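Local coordinates for inorganic pyrophosphatase (Shewanella sp. AS-11, PDB 6LL8), which probably hydrolyses diphosphate to two phosphates as a manganese-dependent family II inorganic pyrophosphatase, with metal ions bound at its active site, at residues F184-L198 with L218-K230. Residues are numbered along the deposited sequence; the frame is centred on the assembly and turned at random. Where two conformers were deposited one is given.
Sequences FKVKSAVEGTPARDL and LEVIDLAVFDDIK
Lys187 and Glu219 form a salt bridge at the inner end of this contact, where helix 176-187 and the linker after it pack on the end of strand 211-220 in the DHHA2 domain. The two side chains run alongside each other, and NZ of Lys187 meets OE1 of Glu219 at 2.7 Å, on the syn side and somewhat out of the carboxylate plane. NZ is also hydrogen-bonded to OG of Ser146, and the Lys187 side chain comes within about 4 Å of a bound magnesium ion, so the pair borders the active site. The Phe184 ring stands nearly perpendicular to the carboxylate and touches it edge-on, CE1 lying 3.9 Å from CD of Glu219; salt bridge and ring edge together probably limit the carboxylate's rotation. Packing is tightest nearby, with CA atoms of Ser188 and Val220 4.6 Å apart. A water bridges the two backbones, donating to both Lys187 O and Glu219 O.

Beyond Ser188 the two segments diverge: Val190 and Val225 have CA atoms 7.5 Å apart and meet chiefly through their CG2 methyls, 4.0 Å apart, the side chains crossing at about a right angle, with Val225 at the exposed margin. Farther along, in the conformer given, Ile229 CD1 lies 3.9 Å from Leu198 CD1.

Polar closure comes from Ser188, whose OG lies beside its own backbone N (chi1 -62°), donates to Phe184 O and accepts from Ile221 N at 2.9 Å, with an N-H...O angle of 152°.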
ATOM      1  N   PHE A 184       3.989   2.694  13.628  1.00  8.80           N
ATOM      2  CA  PHE A 184       2.737   3.471  13.748  1.00  9.12           C
ATOM      3  C   PHE A 184       2.921   4.743  14.563  1.00  8.63           C
ATOM      4  O   PHE A 184       2.222   5.718  14.285  1.00  9.51           O
ATOM      5  CB  PHE A 184       1.582   2.578  14.193  1.00  9.34           C
ATOM      6  CG  PHE A 184       1.138   1.662  13.079  1.00  9.07           C
ATOM      7  CD1 PHE A 184       0.293   2.130  12.089  1.00  9.38           C
ATOM      8  CD2 PHE A 184       1.641   0.382  12.966  1.00  9.58           C
ATOM      9  CE1 PHE A 184      -0.035   1.318  11.011  1.00  9.71           C
ATOM     10  CE2 PHE A 184       1.294  -0.421  11.902  1.00 10.12           C
ATOM     11  CZ  PHE A 184       0.474   0.050  10.908  1.00 10.17           C
ATOM     12  N   LYS A 185       3.860   4.781  15.479  1.00  8.97           N
ATOM     13  CA  LYS A 185       4.211   6.064  16.136  1.00  9.35           C
ATOM     14  C   LYS A 185       4.834   7.019  15.121  1.00  9.33           C
ATOM     15  O   LYS A 185       4.523   8.195  15.122  1.00  9.89           O
ATOM     16  CB  LYS A 185       5.150   5.818  17.318  1.00 10.21           C
ATOM     17  CG  LYS A 185       4.492   5.112  18.494  1.00 11.43           C
ATOM     18  CD  LYS A 185       5.481   4.935  19.633  1.00 16.05           C
ATOM     19  CE  LYS A 185       4.958   4.232  20.822  1.00 18.37           C
ATOM     20  NZ  LYS A 185       5.863   4.561  21.959  1.00 15.75           N
ATOM     21  N   VAL A 186       5.669   6.523  14.222  1.00  8.98           N
ATOM     22  CA  VAL A 186       6.201   7.372  13.130  1.00  9.09           C
ATOM     23  C   VAL A 186       5.053   7.864  12.258  1.00 10.03           C
ATOM     24  O   VAL A 186       5.002   9.071  11.947  1.00 10.50           O
ATOM     25  CB  VAL A 186       7.263   6.637  12.328  1.00  9.83           C
ATOM     26  CG1 VAL A 186       7.662   7.433  11.091  1.00 10.99           C
ATOM     27  CG2 VAL A 186       8.498   6.376  13.185  1.00 10.70           C
ATOM     28  N   LYS A 187       4.131   6.995  11.877  1.00  9.64           N
ATOM     29  CA  LYS A 187       2.999   7.392  11.024  1.00  9.97           C
ATOM     30  C   LYS A 187       2.163   8.464  11.707  1.00 10.41           C
ATOM     31  O   LYS A 187       1.527   9.255  11.013  1.00 11.75           O
ATOM     32  CB  LYS A 187       2.115   6.202  10.640  1.00 10.60           C
ATOM     33  CG  LYS A 187       2.702   5.260   9.600  1.00 12.98           C
ATOM     34  CD  LYS A 187       1.726   4.115   9.160  1.00 14.91           C
ATOM     35  CE  LYS A 187       1.955   3.508   7.746  1.00 19.04           C
ATOM     36  NZ  LYS A 187       1.332   2.161   7.439  1.00 20.46           N
ATOM     37  N   SER A 188       2.100   8.467  13.032  1.00 10.25           N
ATOM     38  CA  SER A 188       1.233   9.370  13.797  1.00 10.36           C
ATOM     39  C   SER A 188       1.851  10.761  13.933  1.00 10.86           C
ATOM     40  O   SER A 188       1.158  11.649  14.440  1.00 12.81           O
ATOM     41  CB  SER A 188       0.974   8.776  15.156  1.00  9.66           C
ATOM     42  OG  SER A 188       0.298   7.519  15.078  1.00 10.74           O
ATOM     43  N   ALA A 189       3.116  10.948  13.556  1.00 11.04           N
ATOM     44  CA  ALA A 189       3.835  12.228  13.739  1.00 11.89           C
ATOM     45  C   ALA A 189       3.484  13.159  12.578  1.00 13.49           C
ATOM     46  O   ALA A 189       4.295  13.385  11.688  1.00 16.91           O
ATOM     47  CB  ALA A 189       5.317  11.977  13.875  1.00 12.52           C
ATOM     48  N   VAL A 190       2.309  13.737  12.616  1.00 12.97           N
ATOM     49  CA  VAL A 190       1.755  14.548  11.505  1.00 14.24           C
ATOM     50  C   VAL A 190       1.774  16.054  11.818  1.00 15.48           C
ATOM     51  O   VAL A 190       1.353  16.811  10.942  1.00 17.07           O
ATOM     52  CB  VAL A 190       0.344  14.042  11.166  1.00 15.49           C
ATOM     53  CG1 VAL A 190       0.340  12.616  10.611  1.00 17.18           C
ATOM     54  CG2 VAL A 190      -0.595  14.175  12.362  1.00 17.31           C
ATOM     55  N   GLU A 191       2.307  16.501  12.964  1.00 16.21           N
ATOM     56  CA  GLU A 191       2.309  17.949  13.279  1.00 16.90           C
ATOM     57  C   GLU A 191       3.080  18.728  12.221  1.00 17.66           C
ATOM     58  O   GLU A 191       4.196  18.350  11.881  1.00 22.08           O
ATOM     59  CB  GLU A 191       2.878  18.179  14.688  1.00 16.74           C
ATOM     60  CG  GLU A 191       2.908  19.652  15.131  1.00 17.05           C
ATOM     61  CD  GLU A 191       3.300  19.923  16.567  1.00 18.41           C
ATOM     62  OE1 GLU A 191       3.270  18.955  17.368  1.00 21.36           O
ATOM     63  OE2 GLU A 191       3.681  21.075  16.882  1.00 16.43           O
ATOM     64  N   GLY A 192       2.490  19.843  11.807  1.00 18.43           N
ATOM     65  CA  GLY A 192       3.082  20.818  10.889  1.00 20.64           C
ATOM     66  C   GLY A 192       3.151  20.339   9.460  1.00 21.32           C
ATOM     67  O   GLY A 192       3.819  20.948   8.667  1.00 28.14           O
ATOM     68  N   THR A 193       2.507  19.234   9.133  1.00 17.39           N
ATOM     69  CA  THR A 193       2.499  18.727   7.742  1.00 15.98           C
ATOM     70  C   THR A 193       1.351  19.373   6.977  1.00 15.36           C
ATOM     71  O   THR A 193       0.209  19.329   7.444  1.00 17.25           O
ATOM     72  CB  THR A 193       2.369  17.211   7.734  1.00 15.62           C
ATOM     73  OG1 THR A 193       3.411  16.696   8.552  1.00 19.34           O
ATOM     74  CG2 THR A 193       2.463  16.625   6.344  1.00 15.60           C
ATOM     75  N   PRO A 194       1.604  19.939   5.776  1.00 14.92           N
ATOM     76  CA  PRO A 194       0.525  20.524   4.987  1.00 16.58           C
ATOM     77  C   PRO A 194      -0.587  19.513   4.684  1.00 13.10           C
ATOM     78  O   PRO A 194      -0.306  18.324   4.441  1.00 13.48           O
ATOM     79  CB  PRO A 194       1.255  20.994   3.718  1.00 18.97           C
ATOM     80  CG  PRO A 194       2.679  21.239   4.123  1.00 19.09           C
ATOM     81  CD  PRO A 194       2.927  20.164   5.161  1.00 16.43           C
ATOM     82  N   ALA A 195      -1.813  19.974   4.599  1.00 14.21           N
ATOM     83  CA  ALA A 195      -2.971  19.118   4.308  1.00 12.24           C
ATOM     84  C   ALA A 195      -2.705  18.285   3.058  1.00 12.38           C
ATOM     85  O   ALA A 195      -2.986  17.078   3.084  1.00 11.93           O
ATOM     86  CB  ALA A 195      -4.222  19.949   4.201  1.00 15.04           C
ATOM     87  N   ARG A 196      -2.234  18.871   1.969  1.00 11.51           N
ATOM     88  CA  ARG A 196      -2.099  18.104   0.714  1.00 11.91           C
ATOM     89  C   ARG A 196      -1.094  16.972   0.910  1.00 11.25           C
ATOM     90  O   ARG A 196      -1.282  15.884   0.344  1.00 11.31           O
ATOM     91  CB  ARG A 196      -1.738  19.011  -0.461  1.00 13.21           C
ATOM     92  CG  ARG A 196      -1.438  18.274  -1.762  1.00 13.71           C
ATOM     93  CD  ARG A 196      -2.598  17.441  -2.297  1.00 13.37           C
ATOM     94  NE  ARG A 196      -3.841  18.169  -2.500  1.00 13.42           N
ATOM     95  CZ  ARG A 196      -4.209  18.734  -3.637  1.00 14.19           C
ATOM     96  NH1 ARG A 196      -3.451  18.665  -4.697  1.00 14.55           N
ATOM     97  NH2 ARG A 196      -5.367  19.353  -3.721  1.00 16.25           N
ATOM     98  N   ASP A 197      -0.028  17.212   1.661  1.00 10.86           N
ATOM     99  CA  ASP A 197       0.988  16.167   1.879  1.00 11.42           C
ATOM    100  C   ASP A 197       0.371  15.018   2.670  1.00 10.25           C
ATOM    101  O   ASP A 197       0.720  13.861   2.400  1.00 11.99           O
ATOM    102  CB  ASP A 197       2.228  16.736   2.561  1.00 12.53           C
ATOM    103  CG  ASP A 197       3.064  17.698   1.724  1.00 17.59           C
ATOM    104  OD1 ASP A 197       2.919  17.688   0.495  1.00 21.26           O
ATOM    105  OD2 ASP A 197       3.908  18.356   2.316  1.00 22.77           O
ATOM    106  N   LEU A 198      -0.550  15.298   3.596  1.00 10.22           N
ATOM    107  CA  LEU A 198      -1.230  14.211   4.323  1.00 10.58           C
ATOM    108  C   LEU A 198      -2.216  13.493   3.405  1.00 10.48           C
ATOM    109  O   LEU A 198      -2.257  12.247   3.393  1.00 10.48           O
ATOM    110  CB  LEU A 198      -1.933  14.776   5.545  1.00 11.35           C
ATOM    111  CG  LEU A 198      -1.033  15.314   6.652  1.00 12.94           C
ATOM    112  CD1 LEU A 198      -1.873  15.951   7.731  1.00 15.47           C
ATOM    113  CD2 LEU A 198      -0.132  14.231   7.231  1.00 14.33           C
ATOM    114  N   LEU A 218      -4.796   7.584   6.347  1.00  8.77           N
ATOM    115  CA  LEU A 218      -3.835   8.004   7.375  1.00  9.34           C
ATOM    116  C   LEU A 218      -4.074   7.143   8.603  1.00  9.71           C
ATOM    117  O   LEU A 218      -5.006   7.398   9.381  1.00 11.67           O
ATOM    118  CB  LEU A 218      -3.985   9.481   7.688  1.00 10.38           C
ATOM    119  CG  LEU A 218      -3.627  10.396   6.534  1.00 10.96           C
ATOM    120  CD1 LEU A 218      -4.227  11.780   6.726  1.00 13.31           C
ATOM    121  CD2 LEU A 218      -2.117  10.470   6.345  1.00 12.76           C
ATOM    122  N   GLU A 219      -3.229   6.152   8.805  1.00  9.28           N
ATOM    123  CA  GLU A 219      -3.260   5.279   9.984  1.00  9.32           C
ATOM    124  C   GLU A 219      -2.448   5.910  11.102  1.00  9.80           C
ATOM    125  O   GLU A 219      -1.287   6.285  10.904  1.00 11.28           O
ATOM    126  CB  GLU A 219      -2.634   3.922   9.669  1.00 10.34           C
ATOM    127  CG  GLU A 219      -3.337   3.085   8.612  1.00 11.11           C
ATOM    128  CD  GLU A 219      -2.355   2.088   8.012  1.00 13.31           C
ATOM    129  OE1 GLU A 219      -1.293   2.550   7.501  1.00 15.93           O
ATOM    130  OE2 GLU A 219      -2.597   0.901   8.103  1.00 14.79           O
ATOM    131  N   VAL A 220      -3.083   6.039  12.249  1.00  9.50           N
ATOM    132  CA  VAL A 220      -2.458   6.682  13.421  1.00  9.79           C
ATOM    133  C   VAL A 220      -2.876   5.943  14.680  1.00 10.21           C
ATOM    134  O   VAL A 220      -3.830   5.160  14.667  1.00 10.80           O
ATOM    135  CB  VAL A 220      -2.851   8.170  13.508  1.00 10.81           C
ATOM    136  CG1 VAL A 220      -2.414   8.956  12.290  1.00 11.45           C
ATOM    137  CG2 VAL A 220      -4.328   8.336  13.753  1.00 11.64           C
ATOM    138  N   ILE A 221      -2.218   6.253  15.779  1.00 10.80           N
ATOM    139  CA  ILE A 221      -2.527   5.653  17.100  0.50 11.04           C
ATOM    140  C   ILE A 221      -3.710   6.342  17.778  1.00 12.29           C
ATOM    141  O   ILE A 221      -4.358   5.695  18.597  1.00 16.93           O
ATOM    142  CB  ILE A 221      -1.273   5.709  17.965  0.50 11.52           C
ATOM    143  CG1 ILE A 221      -0.251   4.701  17.443  0.50 12.63           C
ATOM    144  CG2 ILE A 221      -1.638   5.486  19.419  0.50 12.38           C
ATOM    145  CD1 ILE A 221       1.118   4.883  17.996  0.50 13.43           C
ATOM    146  N   ASP A 222      -3.975   7.596  17.435  1.00 12.20           N
ATOM    147  CA  ASP A 222      -5.004   8.431  18.091  1.00 13.83           C
ATOM    148  C   ASP A 222      -5.575   9.433  17.096  1.00 13.16           C
ATOM    149  O   ASP A 222      -4.854  10.345  16.677  1.00 13.26           O
ATOM    150  CB  ASP A 222      -4.374   9.107  19.315  1.00 16.81           C
ATOM    151  CG  ASP A 222      -5.303  10.016  20.107  1.00 22.87           C
ATOM    152  OD1 ASP A 222      -6.491  10.106  19.719  1.00 22.65           O
ATOM    153  OD2 ASP A 222      -4.816  10.627  21.110  1.00 34.41           O
ATOM    154  N   LEU A 223      -6.819   9.219  16.709  1.00 15.08           N
ATOM    155  CA  LEU A 223      -7.618  10.067  15.785  0.60 17.47           C
ATOM    156  C   LEU A 223      -7.551  11.559  16.175  1.00 16.41           C
ATOM    157  O   LEU A 223      -7.750  12.408  15.273  1.00 17.76           O
ATOM    158  CB  LEU A 223      -9.050   9.499  15.815  0.60 21.89           C
ATOM    159  CG  LEU A 223     -10.017   9.906  14.701  0.60 23.00           C
ATOM    160  CD1 LEU A 223      -9.632   9.277  13.374  0.60 27.01           C
ATOM    161  CD2 LEU A 223     -11.460   9.539  15.053  0.60 23.84           C
ATOM    162  N   ALA A 224      -7.397  11.847  17.454  1.00 18.76           N
ATOM    163  CA  ALA A 224      -7.496  13.250  17.911  1.00 19.10           C
ATOM    164  C   ALA A 224      -6.404  14.098  17.257  1.00 18.46           C
ATOM    165  O   ALA A 224      -6.587  15.333  17.186  1.00 19.53           O
ATOM    166  CB  ALA A 224      -7.439  13.337  19.408  1.00 23.39           C
ATOM    167  N   VAL A 225      -5.337  13.512  16.701  1.00 15.49           N
ATOM    168  CA  VAL A 225      -4.259  14.306  16.041  1.00 15.03           C
ATOM    169  C   VAL A 225      -4.848  15.060  14.849  1.00 15.34           C
ATOM    170  O   VAL A 225      -4.220  16.025  14.413  1.00 18.60           O
ATOM    171  CB  VAL A 225      -3.021  13.473  15.638  1.00 17.23           C
ATOM    172  CG1 VAL A 225      -2.301  12.911  16.860  1.00 20.48           C
ATOM    173  CG2 VAL A 225      -3.373  12.430  14.580  1.00 15.33           C
ATOM    174  N   PHE A 226      -5.986  14.646  14.325  1.00 14.67           N
ATOM    175  CA  PHE A 226      -6.581  15.314  13.147  1.00 15.92           C
ATOM    176  C   PHE A 226      -7.614  16.371  13.519  1.00 15.54           C
ATOM    177  O   PHE A 226      -8.142  17.015  12.617  1.00 18.36           O
ATOM    178  CB  PHE A 226      -7.205  14.277  12.215  1.00 18.09           C
ATOM    179  CG  PHE A 226      -6.183  13.362  11.613  1.00 17.92           C
ATOM    180  CD1 PHE A 226      -5.106  13.858  10.889  1.00 17.29           C
ATOM    181  CD2 PHE A 226      -6.243  12.008  11.873  1.00 18.28           C
ATOM    182  CE1 PHE A 226      -4.124  13.021  10.379  1.00 19.73           C
ATOM    183  CE2 PHE A 226      -5.291  11.166  11.315  1.00 18.79           C
ATOM    184  CZ  PHE A 226      -4.214  11.680  10.619  1.00 18.95           C
ATOM    185  N   ASP A 227      -7.892  16.585  14.791  1.00 16.80           N
ATOM    186  CA  ASP A 227      -9.017  17.467  15.153  1.00 19.70           C
ATOM    187  C   ASP A 227      -8.817  18.871  14.562  1.00 19.58           C
ATOM    188  O   ASP A 227      -9.772  19.402  13.932  1.00 22.54           O
ATOM    189  CB  ASP A 227      -9.189  17.529  16.662  1.00 21.78           C
ATOM    190  CG  ASP A 227      -9.762  16.266  17.291  1.00 22.74           C
ATOM    191  OD1 ASP A 227     -10.285  15.422  16.566  1.00 24.43           O
ATOM    192  OD2 ASP A 227      -9.746  16.199  18.532  1.00 28.30           O
ATOM    193  N   ASP A 228      -7.631  19.444  14.682  1.00 17.85           N
ATOM    194  CA  ASP A 228      -7.435  20.864  14.300  1.00 20.47           C
ATOM    195  C   ASP A 228      -7.372  21.020  12.776  1.00 20.98           C
ATOM    196  O   ASP A 228      -7.759  22.082  12.272  1.00 24.24           O
ATOM    197  CB  ASP A 228      -6.188  21.468  14.944  1.00 25.17           C
ATOM    198  CG  ASP A 228      -6.287  21.619  16.453  1.00 27.95           C
ATOM    199  OD1 ASP A 228      -7.413  21.542  17.003  1.00 28.62           O
ATOM    200  OD2 ASP A 228      -5.230  21.815  17.083  1.00 38.47           O
ATOM    201  N   ILE A 229      -6.918  19.993  12.057  1.00 17.50           N
ATOM    202  CA  ILE A 229      -6.622  20.073  10.588  0.70 18.08           C
ATOM    203  C   ILE A 229      -7.758  19.443   9.786  1.00 16.22           C
ATOM    204  O   ILE A 229      -7.699  19.501   8.552  1.00 16.99           O
ATOM    205  CB  ILE A 229      -5.258  19.449  10.183  0.70 18.36           C
ATOM    206  CG1 ILE A 229      -4.792  19.915   8.792  0.70 21.94           C
ATOM    207  CG2 ILE A 229      -5.270  17.930  10.251  0.70 20.31           C
ATOM    208  CD1 ILE A 229      -3.341  19.538   8.447  0.70 23.16           C
ATOM    209  N   LYS A 230      -8.769  18.888  10.436  1.00 16.82           N
ATOM    210  CA  LYS A 230      -9.826  18.137   9.710  1.00 16.37           C
ATOM    211  C   LYS A 230     -10.488  19.011   8.642  1.00 15.28           C
ATOM    212  O   LYS A 230     -10.670  18.545   7.497  1.00 15.30           O
ATOM    213  CB  LYS A 230     -10.827  17.517  10.680  1.00 17.54           C
ATOM    214  CG  LYS A 230     -11.663  16.420  10.052  1.00 18.53           C
ATOM    215  CD  LYS A 230     -12.483  15.685  11.071  1.00 18.51           C
ATOM    216  CE  LYS A 230     -11.603  14.923  12.042  1.00 19.64           C
ATOM    217  NZ  LYS A 230     -12.411  14.110  12.964  1.00 21.78           N
TER
HETATM  218  O   HOH W   1      -0.677   8.279   9.012  1.00 19.87           O